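Local coordinates for protein alpha-galacturonidase (Bacillus subtilis, PDB 3FEF) that hydrolyses alpha-1,4-linked galacturonate units, such as those of alpha-1,4-di-galacturonate, as a homotetrameric family 4 glycosidase that uses NAD and manganese, at residues Gly167-Val172 against Ile204-Trp209; Val151-Leu156 against Gln359-Thr364; Thr208-Ala213 against Ile265-Asp270; Thr343-Pro348 against Thr364-Thr369. One frame throughout, in Å; residues are numbered along the deposited sequence.

Contact 1 of 4, residues Gly167-Val172 against Ile204-Trp209. With MG (magnesium ion), chain G.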
loop_
_atom_site.group_PDB
_atom_site.type_symbol
_atom_site.label_atom_id
_atom_site.label_comp_id
_atom_site.label_asym_id
_atom_site.label_seq_id
_atom_site.Cartn_x
_atom_site.Cartn_y
_atom_site.Cartn_z
ATOM N N GLY A 167 -14.243 17.014 -10.308
ATOM C CA GLY A 167 -15.629 17.318 -10.039
ATOM C C GLY A 167 -15.703 18.498 -9.081
ATOM O O GLY A 167 -14.910 18.578 -8.115
ATOM N N CYS A 168 -16.656 19.405 -9.345
ATOM C CA CYS A 168 -16.875 20.598 -8.519
ATOM C C CYS A 168 -18.261 20.673 -7.908
ATOM O O CYS A 168 -19.262 20.378 -8.551
ATOM C CB CYS A 168 -16.654 21.881 -9.329
ATOM S SG CYS A 168 -14.931 22.203 -9.570
ATOM N N CYS A 169 -18.303 21.149 -6.677
ATOM C CA CYS A 169 -19.524 21.224 -5.901
ATOM C C CYS A 169 -19.424 22.462 -5.024
ATOM O O CYS A 169 -18.323 22.872 -4.651
ATOM C CB CYS A 169 -19.661 19.985 -5.023
ATOM S SG CYS A 169 -21.115 20.026 -3.959
ATOM N N HIS A 170 -20.565 23.063 -4.697
ATOM C CA HIS A 170 -20.562 24.304 -3.934
ATOM C C HIS A 170 -21.037 24.100 -2.492
ATOM O O HIS A 170 -21.161 25.063 -1.759
ATOM C CB HIS A 170 -21.413 25.374 -4.615
ATOM C CG HIS A 170 -22.860 25.003 -4.730
ATOM N ND1 HIS A 170 -23.561 25.084 -5.915
ATOM C CD2 HIS A 170 -23.726 24.509 -3.813
ATOM C CE1 HIS A 170 -24.802 24.677 -5.718
ATOM N NE2 HIS A 170 -24.930 24.327 -4.450
ATOM N N GLU A 171 -21.273 22.860 -2.076
ATOM C CA GLU A 171 -21.782 22.638 -0.729
ATOM C C GLU A 171 -20.840 23.174 0.350
ATOM O O GLU A 171 -21.282 23.786 1.320
ATOM C CB GLU A 171 -22.080 21.156 -0.492
ATOM C CG GLU A 171 -23.412 20.713 -1.083
ATOM C CD GLU A 171 -24.544 21.679 -0.747
ATOM O OE1 GLU A 171 -24.974 21.729 0.426
ATOM O OE2 GLU A 171 -24.993 22.396 -1.657
ATOM N N VAL A 172 -19.539 22.951 0.189
ATOM C CA VAL A 172 -18.608 23.387 1.204
ATOM C C VAL A 172 -18.663 24.921 1.369
ATOM O O VAL A 172 -18.453 25.433 2.461
ATOM C CB VAL A 172 -17.183 22.908 0.915
ATOM C CG1 VAL A 172 -16.226 23.450 1.960
ATOM C CG2 VAL A 172 -17.119 21.365 0.862
ATOM N N ILE A 204 -16.395 12.482 0.790
ATOM C CA ILE A 204 -16.835 12.251 -0.570
ATOM C C ILE A 204 -17.920 13.301 -0.786
ATOM O O ILE A 204 -18.458 13.847 0.188
ATOM C CB ILE A 204 -17.419 10.847 -0.729
ATOM C CG1 ILE A 204 -18.541 10.628 0.282
ATOM C CG2 ILE A 204 -16.326 9.781 -0.538
ATOM C CD1 ILE A 204 -19.115 9.192 0.271
ATOM N N ASN A 205 -18.236 13.588 -2.042
ATOM C CA ASN A 205 -19.199 14.645 -2.374
ATOM C C ASN A 205 -20.530 14.556 -1.602
ATOM O O ASN A 205 -21.116 13.480 -1.475
ATOM C CB ASN A 205 -19.457 14.654 -3.895
ATOM C CG ASN A 205 -20.301 15.847 -4.336
ATOM O OD1 ASN A 205 -19.928 17.025 -4.143
ATOM N ND2 ASN A 205 -21.452 15.552 -4.892
ATOM N N HIS A 206 -21.003 15.690 -1.097
ATOM C CA HIS A 206 -22.210 15.761 -0.247
ATOM C C HIS A 206 -22.073 15.100 1.117
ATOM O O HIS A 206 -23.020 15.096 1.901
ATOM C CB HIS A 206 -23.461 15.231 -0.979
ATOM C CG HIS A 206 -23.854 16.061 -2.160
ATOM N ND1 HIS A 206 -24.611 15.575 -3.200
ATOM C CD2 HIS A 206 -23.541 17.338 -2.488
ATOM C CE1 HIS A 206 -24.784 16.530 -4.100
ATOM N NE2 HIS A 206 -24.148 17.611 -3.686
ATOM N N PHE A 207 -20.904 14.534 1.393
ATOM C CA PHE A 207 -20.618 13.919 2.691
ATOM C C PHE A 207 -19.180 14.315 3.068
ATOM O O PHE A 207 -18.314 13.463 3.274
ATOM C CB PHE A 207 -20.754 12.399 2.602
ATOM C CG PHE A 207 -20.868 11.702 3.950
ATOM C CD1 PHE A 207 -21.885 12.043 4.847
ATOM C CD2 PHE A 207 -19.971 10.699 4.306
ATOM C CE1 PHE A 207 -21.999 11.398 6.086
ATOM C CE2 PHE A 207 -20.073 10.060 5.534
ATOM C CZ PHE A 207 -21.098 10.412 6.427
ATOM N N THR A 208 -18.960 15.630 3.111
ATOM C CA THR A 208 -17.689 16.248 3.401
ATOM C C THR A 208 -17.631 16.753 4.838
ATOM O O THR A 208 -18.651 17.138 5.418
ATOM C CB THR A 208 -17.466 17.468 2.483
ATOM O OG1 THR A 208 -18.719 18.137 2.310
ATOM C CG2 THR A 208 -16.954 17.036 1.119
ATOM N N TRP A 209 -16.425 16.768 5.402
ATOM C CA TRP A 209 -16.248 17.087 6.803
ATOM C C TRP A 209 -15.061 18.006 6.991
ATOM O O TRP A 209 -14.042 17.903 6.294
ATOM C CB TRP A 209 -16.042 15.795 7.609
ATOM C CG TRP A 209 -17.251 14.911 7.515
ATOM C CD1 TRP A 209 -17.627 14.144 6.448
ATOM C CD2 TRP A 209 -18.255 14.726 8.522
ATOM N NE1 TRP A 209 -18.807 13.495 6.730
ATOM C CE2 TRP A 209 -19.210 13.830 7.997
ATOM C CE3 TRP A 209 -18.438 15.233 9.815
ATOM C CZ2 TRP A 209 -20.336 13.432 8.717
ATOM C CZ3 TRP A 209 -19.556 14.835 10.536
ATOM C CH2 TRP A 209 -20.491 13.946 9.989
HETATM MG MG MG G . -23.455 19.461 -4.867
HETATM O O HOH W 1 -22.993 21.390 -6.170
HETATM O O HOH W 2 -24.969 21.070 -4.098
HETATM O O HOH W 3 -22.471 17.902 -6.308
#
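Cys169 SG and His206 NE2 meet at the magnesium ion, and the sulfur has two partners. Cys169 SG lies 2.6 Å from the magnesium ion. It also accepts the backbone N-H of Glu171 in a nearly straight bond, 168° at the hydrogen, with Glu171 N 3.4 Å from Cys169 SG. The sulfur stands anti to the backbone N of Cys169 (chi1 177°), which carries it toward the 204-209 segment. His206 gives the shorter metal bond, 2.3 Å from His206 NE2 to magnesium. Its other nitrogen, ND1, is hydrogen-bonded to Thr110 OG1, which fixes the rotation of the ring, and His272 stacks on it. The ring sits on the type II turn from Ile204 to Phe207. Glu171 crosses the ring at a slant, with Glu171 CG 3.7 Å from His206 CD2 and the carboxylate plane turned 77° from the ring. Its carboxylate does not bind the metal directly. Glu171 OE2 takes a hydrogen bond of 2.8 Å from a metal-bound water, and OE1 is held by the backbone N of Gly269. Glu171 is therefore a second-shell residue that positions a first-shell water. Next to the site Val172 CG2 rests 3.9 Å from Thr208 OG1, which bonds to Ala267 O. Three waters complete the five ligands modelled on magnesium. The enzyme's activity was shown with manganese, so this site probably holds that ion in the working enzyme. His170, the probable proton donor, adjoins it. Water-filled positions are consistent with family 4 chemistry, in which sugar hydroxyls take the place of water on the metal.

Contact 2 of 4, residues Val151-Leu156 against Gln359-Thr364; sequences VCTRVL and QAIVET
Helix 149-159, which links strands 141-144 and 164-167 in a beta-alpha-beta crossover of the Rossmann-like sheet, meets strand 361-369 here through Thr153, Arg154 and Ile361. The strand is the middle one of a separate three-stranded antiparallel sheet. The contact thus joins the nucleotide-binding fold to the C-terminal part of the protein. Ile361 is the apolar peg. Its CG1 lies anti to its own carbonyl carbon (chi1 -52°) and reaches the helix backbone, with Ile361 CG1 3.6 Å from Arg154 N. The same CG1 is equally near Arg154 CB. Ile361 CD1, carried on CG1, lies 4.1 Å from Thr153 CG2, and the other branch, CG2, meets Thr153 CB. The hydroxyl of Thr153 is used elsewhere: OG1 bonds to Met149 O, one turn back in the helix, and to Asn144 ND2. The Arg154 side chain reaches past Ile361 to the loop before the strand, crossing Gln359 at a slant. Its chain leaves the helix extended and bends at chi2 (72°), which brings Arg154 CD within 3.6 Å of Gln359 O. That carbonyl oxygen lies over one face of the guanidinium group. Gln359 CB also covers a face, off toward the rim, with NH2 of Arg154 3.9 Å from it. The charged end is fixed by a salt bridge from Arg154 NH2 to Glu397 OE1 on helix 383-405, so a third element ties the two together. A water bridges Arg154 NH1 and Gln359 O. It donates a hydrogen bond of 2.8 Å to Gln359 O and accepts a weak one of 3.0 Å from Arg154 NH1.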
loop_
_atom_site.group_PDB
_atom_site.type_symbol
_atom_site.label_atom_id
_atom_site.label_comp_id
_atom_site.label_asym_id
_atom_site.label_seq_id
_atom_site.Cartn_x
_atom_site.Cartn_y
_atom_site.Cartn_z
ATOM N N VAL A 151 -19.716 8.786 -8.791
ATOM C CA VAL A 151 -19.851 7.801 -9.841
ATOM C C VAL A 151 -19.481 8.351 -11.214
ATOM O O VAL A 151 -18.692 7.744 -11.917
ATOM C CB VAL A 151 -21.291 7.217 -9.881
ATOM C CG1 VAL A 151 -21.503 6.425 -11.183
ATOM C CG2 VAL A 151 -21.547 6.335 -8.611
ATOM N N CYS A 152 -20.033 9.507 -11.590
ATOM C CA CYS A 152 -19.755 10.095 -12.897
ATOM C C CYS A 152 -18.288 10.369 -13.051
ATOM O O CYS A 152 -17.662 10.005 -14.044
ATOM C CB CYS A 152 -20.506 11.425 -13.075
ATOM S SG CYS A 152 -22.275 11.227 -13.085
ATOM N N THR A 153 -17.720 11.034 -12.061
ATOM C CA THR A 153 -16.318 11.362 -12.165
ATOM C C THR A 153 -15.490 10.080 -12.237
ATOM O O THR A 153 -14.501 10.019 -12.955
ATOM C CB THR A 153 -15.896 12.252 -10.988
ATOM O OG1 THR A 153 -16.816 13.354 -10.911
ATOM C CG2 THR A 153 -14.507 12.782 -11.200
ATOM N N ARG A 154 -15.895 9.054 -11.491
ATOM C CA ARG A 154 -15.111 7.835 -11.462
ATOM C C ARG A 154 -15.148 7.136 -12.808
ATOM O O ARG A 154 -14.176 6.504 -13.198
ATOM C CB ARG A 154 -15.626 6.881 -10.394
ATOM C CG ARG A 154 -14.827 5.606 -10.334
ATOM C CD ARG A 154 -13.414 5.793 -9.735
ATOM N NE ARG A 154 -12.938 4.462 -9.368
ATOM C CZ ARG A 154 -11.978 3.804 -10.002
ATOM N NH1 ARG A 154 -11.315 4.368 -10.997
ATOM N NH2 ARG A 154 -11.668 2.586 -9.621
ATOM N N VAL A 155 -16.270 7.260 -13.512
ATOM C CA VAL A 155 -16.451 6.613 -14.812
ATOM C C VAL A 155 -15.521 7.268 -15.808
ATOM O O VAL A 155 -14.907 6.589 -16.622
ATOM C CB VAL A 155 -17.936 6.676 -15.292
ATOM C CG1 VAL A 155 -18.071 6.273 -16.788
ATOM C CG2 VAL A 155 -18.824 5.797 -14.401
ATOM N N LEU A 156 -15.401 8.595 -15.741
ATOM C CA LEU A 156 -14.438 9.279 -16.599
ATOM C C LEU A 156 -13.045 8.607 -16.527
ATOM O O LEU A 156 -12.430 8.304 -17.555
ATOM C CB LEU A 156 -14.359 10.774 -16.244
ATOM C CG LEU A 156 -15.629 11.574 -16.529
ATOM C CD1 LEU A 156 -15.493 13.073 -16.203
ATOM C CD2 LEU A 156 -16.049 11.357 -18.004
ATOM N N GLN A 359 -7.954 5.494 -5.722
ATOM C CA GLN A 359 -8.700 5.688 -6.976
ATOM C C GLN A 359 -10.127 6.185 -6.766
ATOM O O GLN A 359 -10.716 6.791 -7.654
ATOM C CB GLN A 359 -8.796 4.382 -7.734
ATOM C CG GLN A 359 -7.482 3.702 -7.900
ATOM C CD GLN A 359 -6.867 4.127 -9.162
ATOM O OE1 GLN A 359 -6.489 5.295 -9.317
ATOM N NE2 GLN A 359 -6.794 3.203 -10.116
ATOM N N ALA A 360 -10.720 5.861 -5.625
ATOM C CA ALA A 360 -12.083 6.306 -5.392
ATOM C C ALA A 360 -12.078 7.839 -5.432
ATOM O O ALA A 360 -11.090 8.465 -5.081
ATOM C CB ALA A 360 -12.599 5.796 -4.065
ATOM N N ILE A 361 -13.175 8.415 -5.899
ATOM C CA ILE A 361 -13.336 9.866 -5.996
ATOM C C ILE A 361 -13.620 10.454 -4.618
ATOM O O ILE A 361 -14.678 10.205 -4.047
ATOM C CB ILE A 361 -14.525 10.219 -6.932
ATOM C CG1 ILE A 361 -14.362 9.492 -8.277
ATOM C CG2 ILE A 361 -14.661 11.773 -7.126
ATOM C CD1 ILE A 361 -13.025 9.741 -8.929
ATOM N N VAL A 362 -12.661 11.210 -4.087
ATOM C CA VAL A 362 -12.841 11.915 -2.821
ATOM C C VAL A 362 -12.755 13.454 -3.003
ATOM O O VAL A 362 -12.158 13.956 -3.970
ATOM C CB VAL A 362 -11.811 11.405 -1.784
ATOM C CG1 VAL A 362 -12.030 9.872 -1.504
ATOM C CG2 VAL A 362 -10.402 11.615 -2.322
ATOM N N GLU A 363 -13.374 14.190 -2.090
ATOM C CA GLU A 363 -13.326 15.644 -2.097
ATOM C C GLU A 363 -12.352 16.168 -1.036
ATOM O O GLU A 363 -12.532 15.890 0.148
ATOM C CB GLU A 363 -14.755 16.212 -1.853
ATOM C CG GLU A 363 -14.902 17.753 -2.013
ATOM C CD GLU A 363 -16.353 18.214 -2.268
ATOM O OE1 GLU A 363 -17.231 17.370 -2.584
ATOM O OE2 GLU A 363 -16.612 19.442 -2.185
ATOM N N THR A 364 -11.313 16.895 -1.472
ATOM C CA THR A 364 -10.382 17.601 -0.575
ATOM C C THR A 364 -9.972 18.910 -1.220
ATOM O O THR A 364 -10.310 19.176 -2.380
ATOM C CB THR A 364 -9.058 16.829 -0.316
ATOM O OG1 THR A 364 -8.356 16.667 -1.550
ATOM C CG2 THR A 364 -9.312 15.460 0.300
HETATM O O HOH W 4 -10.648 7.203 -10.385
#

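Contact 3 of 4, residues Thr208-Ala213 against Ile265-Asp270; sequences TWITKA and IPAAGD
Trp209 lies against Pro266, and its side chain can be followed outward atom by atom. Trp209 CB stands 4.2 Å from Ile265 O. CG is turned anti to the carbonyl carbon (chi1 -62°), which lays the indole across the proline. Trp209 CE3 then passes 3.8 Å from Pro266 CA. Trp209 CZ3, further out, touches Pro266 CG at 3.6 Å, and CH2 comes close to the same carbon. Pro266 CA points at one face of the six-membered ring, 24° off its normal, which makes a CH-pi contact. On its own strand Trp209 also meets the ring of Phe207 edge to face. The two segments are antiparallel neighbours in the sheet that also holds strand 197-202. Trp209 and Pro266 form a non-hydrogen-bonded pair, and Ile210 and Ile265 a hydrogen-bonded one. Ile210 N to Ile265 O and Ile265 N to Ile210 O are both 2.9 Å. On the face away from the indole, Ile210 CG1 packs on Ala267 CB at 3.8 Å. The pairing runs on past the strand end, with Ala267 N bonded to Thr208 O. Thr208 OG1 donates to Ala267 O at 2.8 Å, arriving from well above the carbonyl plane.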
loop_
_atom_site.group_PDB
_atom_site.type_symbol
_atom_site.label_atom_id
_atom_site.label_comp_id
_atom_site.label_asym_id
_atom_site.label_seq_id
_atom_site.Cartn_x
_atom_site.Cartn_y
_atom_site.Cartn_z
ATOM N N THR A 208 -18.960 15.630 3.111
ATOM C CA THR A 208 -17.689 16.248 3.401
ATOM C C THR A 208 -17.631 16.753 4.838
ATOM O O THR A 208 -18.651 17.138 5.418
ATOM C CB THR A 208 -17.466 17.468 2.483
ATOM O OG1 THR A 208 -18.719 18.137 2.310
ATOM C CG2 THR A 208 -16.954 17.036 1.119
ATOM N N TRP A 209 -16.425 16.768 5.402
ATOM C CA TRP A 209 -16.248 17.087 6.803
ATOM C C TRP A 209 -15.061 18.006 6.991
ATOM O O TRP A 209 -14.042 17.903 6.294
ATOM C CB TRP A 209 -16.042 15.795 7.609
ATOM C CG TRP A 209 -17.251 14.911 7.515
ATOM C CD1 TRP A 209 -17.627 14.144 6.448
ATOM C CD2 TRP A 209 -18.255 14.726 8.522
ATOM N NE1 TRP A 209 -18.807 13.495 6.730
ATOM C CE2 TRP A 209 -19.210 13.830 7.997
ATOM C CE3 TRP A 209 -18.438 15.233 9.815
ATOM C CZ2 TRP A 209 -20.336 13.432 8.717
ATOM C CZ3 TRP A 209 -19.556 14.835 10.536
ATOM C CH2 TRP A 209 -20.491 13.946 9.989
ATOM N N ILE A 210 -15.180 18.883 7.970
ATOM C CA ILE A 210 -14.109 19.793 8.282
ATOM C C ILE A 210 -13.551 19.409 9.621
ATOM O O ILE A 210 -14.240 19.469 10.642
ATOM C CB ILE A 210 -14.620 21.260 8.284
ATOM C CG1 ILE A 210 -15.093 21.628 6.877
ATOM C CG2 ILE A 210 -13.529 22.197 8.787
ATOM C CD1 ILE A 210 -15.894 23.006 6.768
ATOM N N THR A 211 -12.289 19.001 9.619
ATOM C CA THR A 211 -11.641 18.530 10.833
ATOM C C THR A 211 -10.735 19.616 11.443
ATOM O O THR A 211 -10.305 19.504 12.586
ATOM C CB THR A 211 -10.808 17.284 10.521
ATOM O OG1 THR A 211 -9.864 17.607 9.494
ATOM C CG2 THR A 211 -11.696 16.185 10.006
ATOM N N LYS A 212 -10.438 20.656 10.667
ATOM C CA LYS A 212 -9.687 21.801 11.167
ATOM C C LYS A 212 -10.186 23.011 10.405
ATOM O O LYS A 212 -10.522 22.912 9.221
ATOM C CB LYS A 212 -8.181 21.666 10.906
ATOM C CG LYS A 212 -7.531 20.374 11.354
ATOM C CD LYS A 212 -6.234 20.165 10.555
ATOM C CE LYS A 212 -5.497 18.898 10.969
ATOM N NZ LYS A 212 -4.577 18.398 9.890
ATOM N N ALA A 213 -10.230 24.147 11.088
ATOM C CA ALA A 213 -10.755 25.365 10.521
ATOM C C ALA A 213 -10.247 26.572 11.297
ATOM O O ALA A 213 -10.074 26.533 12.523
ATOM C CB ALA A 213 -12.275 25.325 10.537
ATOM N N ILE A 265 -16.900 18.985 11.784
ATOM C CA ILE A 265 -18.006 19.774 11.292
ATOM C C ILE A 265 -18.537 19.259 9.947
ATOM O O ILE A 265 -17.848 19.301 8.956
ATOM C CB ILE A 265 -17.586 21.243 11.125
ATOM C CG1 ILE A 265 -17.124 21.831 12.474
ATOM C CG2 ILE A 265 -18.715 22.048 10.460
ATOM C CD1 ILE A 265 -16.555 23.272 12.380
ATOM N N PRO A 266 -19.794 18.809 9.912
ATOM C CA PRO A 266 -20.342 18.329 8.658
ATOM C C PRO A 266 -20.378 19.493 7.679
ATOM O O PRO A 266 -20.735 20.608 8.062
ATOM C CB PRO A 266 -21.750 17.885 9.038
ATOM C CG PRO A 266 -21.722 17.732 10.552
ATOM C CD PRO A 266 -20.793 18.807 10.995
ATOM N N ALA A 267 -19.981 19.254 6.436
ATOM C CA ALA A 267 -19.755 20.371 5.505
ATOM C C ALA A 267 -20.574 20.277 4.226
ATOM O O ALA A 267 -20.032 20.435 3.139
ATOM C CB ALA A 267 -18.249 20.483 5.173
ATOM N N ALA A 268 -21.871 20.003 4.375
ATOM C CA ALA A 268 -22.868 20.083 3.299
ATOM C C ALA A 268 -24.216 20.465 3.914
ATOM O O ALA A 268 -24.384 20.383 5.131
ATOM C CB ALA A 268 -22.993 18.740 2.538
ATOM N N GLY A 269 -25.174 20.861 3.078
ATOM C CA GLY A 269 -26.505 21.193 3.574
ATOM C C GLY A 269 -27.141 19.990 4.267
ATOM O O GLY A 269 -26.888 18.830 3.909
ATOM N N ASP A 270 -27.956 20.274 5.270
ATOM C CA ASP A 270 -28.704 19.264 5.988
ATOM C C ASP A 270 -29.402 18.263 5.036
ATOM O O ASP A 270 -29.401 17.052 5.266
ATOM C CB ASP A 270 -29.713 19.956 6.927
ATOM C CG ASP A 270 -29.063 20.462 8.224
ATOM O OD1 ASP A 270 -27.824 20.675 8.253
ATOM O OD2 ASP A 270 -29.781 20.624 9.242
#

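Contact 4 of 4, residues Thr343-Pro348 against Thr364-Thr369; sequences TNVNMP and TNAFIT
Thr343, Val345, Thr364 and Ala366 form the tight part of this contact, bound backbone to backbone. Val345 N donates to Thr364 O at 2.8 Å, the shortest of the four bonds. Ala366 N donates to Thr343 O at 2.9 Å. Each has a longer return bond: Thr364 N to Val345 O, and Thr343 N to Ala366 O. Between these two hydrogen-bonded pairs, Asn344 and Asn365 are a non-hydrogen-bonded pair with CA atoms only 4.0 Å apart. Here CA-H...O contacts help, as Asn344 CA lies 3.2 Å from Thr364 O. Strands 341-348 and 361-369 are neighbours in a three-stranded antiparallel sheet, with 372-375 on the far side of 361-369. The pair is strongly twisted, and the short strands run 105° apart. On the face of Thr343, Val345 and Ala366, with CG1 anti to the carbonyl carbon (chi1 -54°), Val345 CG2 falls between the backbone N and the carbonyl carbon and touches Ala366 CB at 3.7 Å. Ile368 CD1 reaches Thr343 CG2 more loosely, at 4.1 Å, and helix 328-335 covers this end. On the asparagine face little but Asn365 OD1 crosses, 3.6 Å from Asn344 N, and the amide nitrogens serve other partners. Asn344 ND2 bonds to Glu363 OE2, and Asn365 ND2 to Val199 O. Two residues beyond Ala366 reach the second subunit, another copy of the protein: Phe367 packs on its Ile376 and Thr369 on its Arg198.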
loop_
_atom_site.group_PDB
_atom_site.type_symbol
_atom_site.label_atom_id
_atom_site.label_comp_id
_atom_site.label_asym_id
_atom_site.label_seq_id
_atom_site.Cartn_x
_atom_site.Cartn_y
_atom_site.Cartn_z
ATOM N N THR A 343 -8.560 25.232 -3.536
ATOM C CA THR A 343 -10.016 25.103 -3.337
ATOM C C THR A 343 -10.392 23.622 -3.315
ATOM O O THR A 343 -9.557 22.766 -3.612
ATOM C CB THR A 343 -10.837 25.913 -4.392
ATOM O OG1 THR A 343 -12.218 25.967 -4.011
ATOM C CG2 THR A 343 -10.733 25.290 -5.759
ATOM N N ASN A 344 -11.614 23.298 -2.908
ATOM C CA ASN A 344 -11.953 21.889 -2.716
ATOM C C ASN A 344 -12.473 21.318 -4.019
ATOM O O ASN A 344 -13.273 21.967 -4.709
ATOM C CB ASN A 344 -12.997 21.691 -1.607
ATOM C CG ASN A 344 -14.245 22.534 -1.825
ATOM O OD1 ASN A 344 -14.191 23.772 -1.803
ATOM N ND2 ASN A 344 -15.380 21.869 -2.034
ATOM N N VAL A 345 -12.022 20.107 -4.346
ATOM C CA VAL A 345 -12.456 19.443 -5.550
ATOM C C VAL A 345 -12.520 17.927 -5.378
ATOM O O VAL A 345 -11.957 17.354 -4.447
ATOM C CB VAL A 345 -11.495 19.733 -6.720
ATOM C CG1 VAL A 345 -11.307 21.235 -6.914
ATOM C CG2 VAL A 345 -10.169 19.073 -6.474
ATOM N N ASN A 346 -13.180 17.286 -6.331
ATOM C CA ASN A 346 -13.308 15.857 -6.358
ATOM C C ASN A 346 -12.308 15.245 -7.343
ATOM O O ASN A 346 -12.280 15.610 -8.508
ATOM C CB ASN A 346 -14.751 15.484 -6.719
ATOM C CG ASN A 346 -15.707 15.717 -5.570
ATOM O OD1 ASN A 346 -16.103 14.767 -4.901
ATOM N ND2 ASN A 346 -16.067 16.984 -5.312
HETATM N N MSE A 347 -11.522 14.292 -6.861
HETATM C CA MSE A 347 -10.509 13.627 -7.655
HETATM C C MSE A 347 -10.208 12.236 -7.109
HETATM O O MSE A 347 -10.434 11.967 -5.940
HETATM C CB MSE A 347 -9.216 14.421 -7.572
HETATM C CG MSE A 347 -9.265 15.664 -8.389
HETATM SE SE MSE A 347 -7.494 16.399 -8.454
HETATM C CE MSE A 347 -7.006 15.538 -10.150
ATOM N N PRO A 348 -9.626 11.373 -7.947
ATOM C CA PRO A 348 -9.195 10.048 -7.485
ATOM C C PRO A 348 -8.300 10.144 -6.245
ATOM O O PRO A 348 -7.382 10.969 -6.191
ATOM C CB PRO A 348 -8.381 9.496 -8.660
ATOM C CG PRO A 348 -8.860 10.306 -9.923
ATOM C CD PRO A 348 -9.199 11.680 -9.330
ATOM N N THR A 364 -11.313 16.895 -1.472
ATOM C CA THR A 364 -10.382 17.601 -0.575
ATOM C C THR A 364 -9.972 18.910 -1.220
ATOM O O THR A 364 -10.310 19.176 -2.380
ATOM C CB THR A 364 -9.058 16.829 -0.316
ATOM O OG1 THR A 364 -8.356 16.667 -1.550
ATOM C CG2 THR A 364 -9.312 15.460 0.300
ATOM N N ASN A 365 -9.248 19.729 -0.464
ATOM C CA ASN A 365 -8.521 20.834 -1.065
ATOM C C ASN A 365 -7.494 20.334 -2.061
ATOM O O ASN A 365 -6.973 19.218 -1.927
ATOM C CB ASN A 365 -7.842 21.680 0.004
ATOM C CG ASN A 365 -8.833 22.537 0.751
ATOM O OD1 ASN A 365 -9.872 22.921 0.199
ATOM N ND2 ASN A 365 -8.551 22.810 2.003
ATOM N N ALA A 366 -7.226 21.158 -3.071
ATOM C CA ALA A 366 -6.231 20.852 -4.070
ATOM C C ALA A 366 -5.571 22.160 -4.490
ATOM O O ALA A 366 -6.188 23.222 -4.442
ATOM C CB ALA A 366 -6.864 20.157 -5.254
ATOM N N PHE A 367 -4.294 22.072 -4.841
ATOM C CA PHE A 367 -3.505 23.214 -5.272
ATOM C C PHE A 367 -3.643 23.242 -6.777
ATOM O O PHE A 367 -3.410 22.233 -7.448
ATOM C CB PHE A 367 -2.023 23.029 -4.907
ATOM C CG PHE A 367 -1.121 24.139 -5.437
ATOM C CD1 PHE A 367 -1.384 25.468 -5.132
ATOM C CD2 PHE A 367 -0.008 23.849 -6.214
ATOM C CE1 PHE A 367 -0.559 26.507 -5.605
ATOM C CE2 PHE A 367 0.819 24.884 -6.699
ATOM C CZ PHE A 367 0.538 26.213 -6.391
ATOM N N ILE A 368 -4.047 24.377 -7.312
ATOM C CA ILE A 368 -4.314 24.427 -8.721
ATOM C C ILE A 368 -3.469 25.508 -9.313
ATOM O O ILE A 368 -3.438 26.628 -8.821
ATOM C CB ILE A 368 -5.804 24.676 -9.023
ATOM C CG1 ILE A 368 -6.673 23.682 -8.240
ATOM C CG2 ILE A 368 -6.060 24.569 -10.516
ATOM C CD1 ILE A 368 -8.157 23.812 -8.525
ATOM N N THR A 369 -2.753 25.159 -10.363
ATOM C CA THR A 369 -1.937 26.138 -11.048
ATOM C C THR A 369 -1.844 25.715 -12.515
ATOM O O THR A 369 -2.615 24.860 -12.952
ATOM C CB THR A 369 -0.574 26.311 -10.346
ATOM O OG1 THR A 369 0.138 27.395 -10.941
ATOM C CG2 THR A 369 0.260 25.046 -10.421
#

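Contact 1 holds the metal, and the other three gather round it, with centres 9 to 12 Å away. Contacts 1 and 3 share Thr208 and Trp209 on strand 207-215. Contacts 2 and 4 share Thr364 on strand 361-369. Along the chain, contacts 1 and 3 both lie inside the loop closed by contact 2, whose segments alternate with those of contact 4. Glu363, on the strand of contact 2, packs on Val172 and Thr208 of contact 1 and joins contact 4 through its carboxylate. Gly167 O also accepts the backbone N of Asn346. The metal site therefore lies where the Rossmann-like sheet meets two antiparallel sheets.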